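PDB 3KEB: probable thiol peroxidase, which probably belongs to the redoxin peroxidases of the thioredoxin superfamily and may reduce peroxides. Local coordinates for residues S47-V59 with Y135-N147. Residues are numbered along the deposited sequence; the frame is centred on the assembly and turned at random.
Sequences SHTPKLIVTLLSV and YTSPAIILADAAN
Lys51, Ile53 and Thr55 trade backbone hydrogen bonds in both directions with Ala143, Ile141 and Ala139, a worked case of antiparallel pairing that begins tight and slackens toward one end. Ala143 N reaches Lys51 O at 2.9 Å, with an N-H...O angle of 175°, whereas Ala139 N stands 3.3 Å from Thr55 O, tilted from the carbonyl plane. There a side chain joins in: with chi1 at 53°, Thr55 OG1 sits between its own backbone N and carbonyl carbon and donates to Ser137 O (2.7 Å), in the plane of that carbonyl. On one face Ile140, its CG1 anti to the backbone N (chi1 -175°), runs its side chain at a slant across those of Leu52 and Val54, CG1 meeting Leu52 CD1 at 3.6 Å and Val54 CG2 at 3.9 Å. Helix 67-77 covers Leu52 and Val54 on this side. Beyond the strands, Leu57 O faces the edge of the Tyr135 ring, near its plane and 3.1 Å from CD2, while the phenol hydroxyl bonds to Ser94 of the second subunit. One water spans the gap, donating to Leu56 O and accepting from Thr136 N. At the other end, Lys51 NZ turns back to Thr49 O and Phe46 O. With strand 84-89 parallel to 51-55 on its far edge, and 149-154 beyond 139-143, the pair lies between those two strands in the mixed sheet of a thioredoxin-like fold.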
loop_
_atom_site.group_PDB
_atom_site.type_symbol
_atom_site.label_atom_id
_atom_site.label_comp_id
_atom_site.label_asym_id
_atom_site.label_seq_id
_atom_site.Cartn_x
_atom_site.Cartn_y
_atom_site.Cartn_z
ATOM N N SER A 47 -22.005 -9.727 5.295
ATOM C CA SER A 47 -23.406 -9.952 5.011
ATOM C C SER A 47 -24.276 -9.672 6.250
ATOM O O SER A 47 -23.820 -9.674 7.427
ATOM C CB SER A 47 -23.633 -11.342 4.413
ATOM O OG SER A 47 -23.111 -12.304 5.303
ATOM N N HIS A 48 -25.513 -9.323 5.933
ATOM C CA HIS A 48 -26.544 -9.025 6.907
ATOM C C HIS A 48 -26.145 -7.952 7.918
ATOM O O HIS A 48 -26.444 -8.077 9.113
ATOM C CB HIS A 48 -26.993 -10.323 7.597
ATOM C CG HIS A 48 -27.485 -11.365 6.626
ATOM N ND1 HIS A 48 -26.725 -12.463 6.258
ATOM C CD2 HIS A 48 -28.649 -11.465 5.941
ATOM C CE1 HIS A 48 -27.419 -13.209 5.413
ATOM N NE2 HIS A 48 -28.591 -12.631 5.211
ATOM N N THR A 49 -25.464 -6.904 7.462
ATOM C CA THR A 49 -25.243 -5.763 8.315
ATOM C C THR A 49 -25.227 -4.477 7.533
ATOM O O THR A 49 -24.720 -4.435 6.396
ATOM C CB THR A 49 -23.901 -5.865 9.156
ATOM O OG1 THR A 49 -23.812 -4.724 10.016
ATOM C CG2 THR A 49 -22.670 -5.900 8.262
ATOM N N PRO A 50 -25.782 -3.419 8.116
ATOM C CA PRO A 50 -25.568 -2.129 7.509
ATOM C C PRO A 50 -24.120 -1.762 7.722
ATOM O O PRO A 50 -23.471 -2.314 8.599
ATOM C CB PRO A 50 -26.495 -1.184 8.273
ATOM C CG PRO A 50 -26.958 -1.938 9.481
ATOM C CD PRO A 50 -26.654 -3.365 9.310
ATOM N N LYS A 51 -23.642 -0.863 6.894
ATOM C CA LYS A 51 -22.246 -0.435 6.983
ATOM C C LYS A 51 -21.953 0.933 6.580
ATOM O O LYS A 51 -22.698 1.565 5.856
ATOM C CB LYS A 51 -21.363 -1.358 6.207
ATOM C CG LYS A 51 -21.752 -1.612 4.814
ATOM C CD LYS A 51 -21.695 -3.072 4.767
ATOM C CE LYS A 51 -22.226 -3.665 3.579
ATOM N NZ LYS A 51 -22.932 -5.012 4.001
ATOM N N LEU A 52 -20.839 1.396 7.116
ATOM C CA LEU A 52 -20.312 2.731 6.880
ATOM C C LEU A 52 -18.932 2.481 6.251
ATOM O O LEU A 52 -18.001 2.012 6.921
ATOM C CB LEU A 52 -20.197 3.493 8.214
ATOM C CG LEU A 52 -20.008 4.989 8.054
ATOM C CD1 LEU A 52 -21.167 5.723 7.240
ATOM C CD2 LEU A 52 -19.882 5.654 9.442
ATOM N N ILE A 53 -18.856 2.674 4.947
ATOM C CA ILE A 53 -17.578 2.538 4.207
ATOM C C ILE A 53 -16.854 3.890 4.164
ATOM O O ILE A 53 -17.464 4.919 3.923
ATOM C CB ILE A 53 -17.817 2.001 2.800
ATOM C CG1 ILE A 53 -18.417 0.587 2.862
ATOM C CG2 ILE A 53 -16.527 2.031 1.946
ATOM C CD1 ILE A 53 -18.822 0.095 1.586
ATOM N N VAL A 54 -15.574 3.892 4.498
ATOM C CA VAL A 54 -14.790 5.084 4.470
ATOM C C VAL A 54 -13.505 4.776 3.760
ATOM O O VAL A 54 -12.830 3.797 4.117
ATOM C CB VAL A 54 -14.444 5.579 5.919
ATOM C CG1 VAL A 54 -13.476 6.687 5.893
ATOM C CG2 VAL A 54 -15.735 6.071 6.668
ATOM N N THR A 55 -13.183 5.607 2.776
ATOM C CA THR A 55 -11.869 5.596 2.165
ATOM C C THR A 55 -11.064 6.712 2.818
ATOM O O THR A 55 -11.571 7.809 3.074
ATOM C CB THR A 55 -11.956 5.797 0.657
ATOM O OG1 THR A 55 -12.730 7.008 0.372
ATOM C CG2 THR A 55 -12.582 4.568 0.008
ATOM N N LEU A 56 -9.841 6.371 3.208
ATOM C CA LEU A 56 -8.871 7.336 3.767
ATOM C C LEU A 56 -7.693 7.342 2.828
ATOM O O LEU A 56 -7.589 6.456 1.894
ATOM C CB LEU A 56 -8.424 6.924 5.191
ATOM C CG LEU A 56 -9.457 6.644 6.301
ATOM C CD1 LEU A 56 -8.815 5.966 7.506
ATOM C CD2 LEU A 56 -10.151 7.911 6.693
ATOM N N LEU A 57 -6.897 8.411 2.881
ATOM C CA LEU A 57 -5.647 8.407 2.121
ATOM C C LEU A 57 -4.766 7.287 2.595
ATOM O O LEU A 57 -4.271 6.373 1.851
ATOM C CB LEU A 57 -4.917 9.753 2.177
ATOM C CG LEU A 57 -5.588 10.932 1.523
ATOM C CD1 LEU A 57 -4.763 12.240 1.748
ATOM C CD2 LEU A 57 -5.752 10.592 -0.060
ATOM N N SER A 58 -4.549 7.222 3.924
ATOM C CA SER A 58 -3.802 6.159 4.405
ATOM C C SER A 58 -3.963 6.179 6.008
ATOM O O SER A 58 -4.280 7.213 6.477
ATOM C CB SER A 58 -2.327 6.440 4.273
ATOM O OG SER A 58 -1.497 5.622 5.166
ATOM N N VAL A 59 -3.870 5.053 6.676
ATOM C CA VAL A 59 -3.798 4.971 8.172
ATOM C C VAL A 59 -2.508 5.562 8.762
ATOM O O VAL A 59 -2.416 5.760 9.995
ATOM C CB VAL A 59 -3.925 3.498 8.716
ATOM C CG1 VAL A 59 -5.293 2.902 8.455
ATOM C CG2 VAL A 59 -2.806 2.560 8.163
ATOM N N TYR A 135 -3.643 7.102 -4.681
ATOM C CA TYR A 135 -4.397 7.002 -3.479
ATOM C C TYR A 135 -5.898 6.913 -3.722
ATOM O O TYR A 135 -6.403 7.384 -4.750
ATOM C CB TYR A 135 -4.119 8.202 -2.518
ATOM C CG TYR A 135 -2.809 8.160 -1.757
ATOM C CD1 TYR A 135 -1.600 8.461 -2.374
ATOM C CD2 TYR A 135 -2.795 7.936 -0.379
ATOM C CE1 TYR A 135 -0.426 8.485 -1.630
ATOM C CE2 TYR A 135 -1.632 7.930 0.343
ATOM C CZ TYR A 135 -0.452 8.207 -0.288
ATOM O OH TYR A 135 0.671 8.218 0.455
ATOM N N THR A 136 -6.631 6.429 -2.721
ATOM C CA THR A 136 -8.100 6.564 -2.733
ATOM C C THR A 136 -8.470 7.915 -2.076
ATOM O O THR A 136 -8.133 8.183 -0.906
ATOM C CB THR A 136 -8.816 5.450 -1.993
ATOM O OG1 THR A 136 -8.365 5.547 -0.589
ATOM C CG2 THR A 136 -8.430 4.096 -2.485
ATOM N N SER A 137 -9.201 8.747 -2.809
ATOM C CA SER A 137 -9.668 10.012 -2.306
ATOM C C SER A 137 -10.627 9.775 -1.103
ATOM O O SER A 137 -11.374 8.799 -1.098
ATOM C CB SER A 137 -10.325 10.820 -3.435
ATOM O OG SER A 137 -10.261 12.176 -3.107
ATOM N N PRO A 138 -10.583 10.610 -0.091
ATOM C CA PRO A 138 -11.397 10.338 1.087
ATOM C C PRO A 138 -12.927 10.529 0.862
ATOM O O PRO A 138 -13.356 11.497 0.231
ATOM C CB PRO A 138 -10.861 11.324 2.124
ATOM C CG PRO A 138 -10.265 12.384 1.313
ATOM C CD PRO A 138 -9.597 11.656 0.201
ATOM N N ALA A 139 -13.700 9.533 1.301
ATOM C CA ALA A 139 -15.137 9.456 1.048
ATOM C C ALA A 139 -15.825 8.597 2.097
ATOM O O ALA A 139 -15.188 7.855 2.891
ATOM C CB ALA A 139 -15.418 8.944 -0.394
ATOM N N ILE A 140 -17.118 8.813 2.213
ATOM C CA ILE A 140 -17.904 8.055 3.166
ATOM C C ILE A 140 -19.140 7.625 2.504
ATOM O O ILE A 140 -19.727 8.398 1.747
ATOM C CB ILE A 140 -18.225 8.846 4.469
ATOM C CG1 ILE A 140 -18.944 7.955 5.478
ATOM C CG2 ILE A 140 -19.070 10.147 4.208
ATOM C CD1 ILE A 140 -18.867 8.570 6.959
ATOM N N ILE A 141 -19.552 6.395 2.785
ATOM C CA ILE A 141 -20.799 5.849 2.220
ATOM C C ILE A 141 -21.528 5.023 3.243
ATOM O O ILE A 141 -20.985 4.067 3.779
ATOM C CB ILE A 141 -20.517 4.901 1.039
ATOM C CG1 ILE A 141 -19.714 5.590 -0.048
ATOM C CG2 ILE A 141 -21.844 4.320 0.437
ATOM C CD1 ILE A 141 -19.240 4.641 -1.158
ATOM N N LEU A 142 -22.753 5.428 3.546
ATOM C CA LEU A 142 -23.647 4.695 4.426
ATOM C C LEU A 142 -24.544 3.822 3.546
ATOM O O LEU A 142 -25.276 4.332 2.667
ATOM C CB LEU A 142 -24.531 5.648 5.221
ATOM C CG LEU A 142 -25.653 5.050 6.051
ATOM C CD1 LEU A 142 -25.102 4.211 7.213
ATOM C CD2 LEU A 142 -26.647 6.189 6.488
ATOM N N ALA A 143 -24.517 2.516 3.835
ATOM C CA ALA A 143 -25.341 1.510 3.103
ATOM C C ALA A 143 -26.055 0.621 4.094
ATOM O O ALA A 143 -25.542 0.344 5.201
ATOM C CB ALA A 143 -24.484 0.652 2.153
ATOM N N ASP A 144 -27.262 0.215 3.742
ATOM C CA ASP A 144 -28.004 -0.720 4.580
ATOM C C ASP A 144 -27.552 -2.173 4.385
ATOM O O ASP A 144 -26.610 -2.451 3.643
ATOM C CB ASP A 144 -29.502 -0.539 4.380
ATOM C CG ASP A 144 -29.970 -0.807 2.975
ATOM O OD1 ASP A 144 -29.336 -1.602 2.248
ATOM O OD2 ASP A 144 -31.041 -0.221 2.632
ATOM N N ALA A 145 -28.251 -3.114 5.003
ATOM C CA ALA A 145 -27.829 -4.494 4.956
ATOM C C ALA A 145 -28.049 -5.108 3.566
ATOM O O ALA A 145 -27.393 -6.103 3.230
ATOM C CB ALA A 145 -28.547 -5.314 6.021
ATOM N N ALA A 146 -28.907 -4.475 2.742
ATOM C CA ALA A 146 -29.080 -4.855 1.340
ATOM C C ALA A 146 -28.028 -4.223 0.397
ATOM O O ALA A 146 -28.109 -4.370 -0.834
ATOM C CB ALA A 146 -30.537 -4.436 0.866
ATOM N N ASN A 147 -27.078 -3.509 0.972
ATOM C CA ASN A 147 -26.049 -2.746 0.259
ATOM C C ASN A 147 -26.588 -1.642 -0.632
ATOM O O ASN A 147 -25.960 -1.238 -1.581
ATOM C CB ASN A 147 -25.079 -3.673 -0.492
ATOM C CG ASN A 147 -24.349 -4.606 0.458
ATOM O OD1 ASN A 147 -23.943 -4.200 1.613
ATOM N ND2 ASN A 147 -24.246 -5.855 0.068
HETATM O O HOH W 1 -25.303 -7.039 4.366
HETATM O O HOH W 2 -23.062 -7.707 2.026
HETATM O O HOH W 3 -5.628 5.399 0.052
#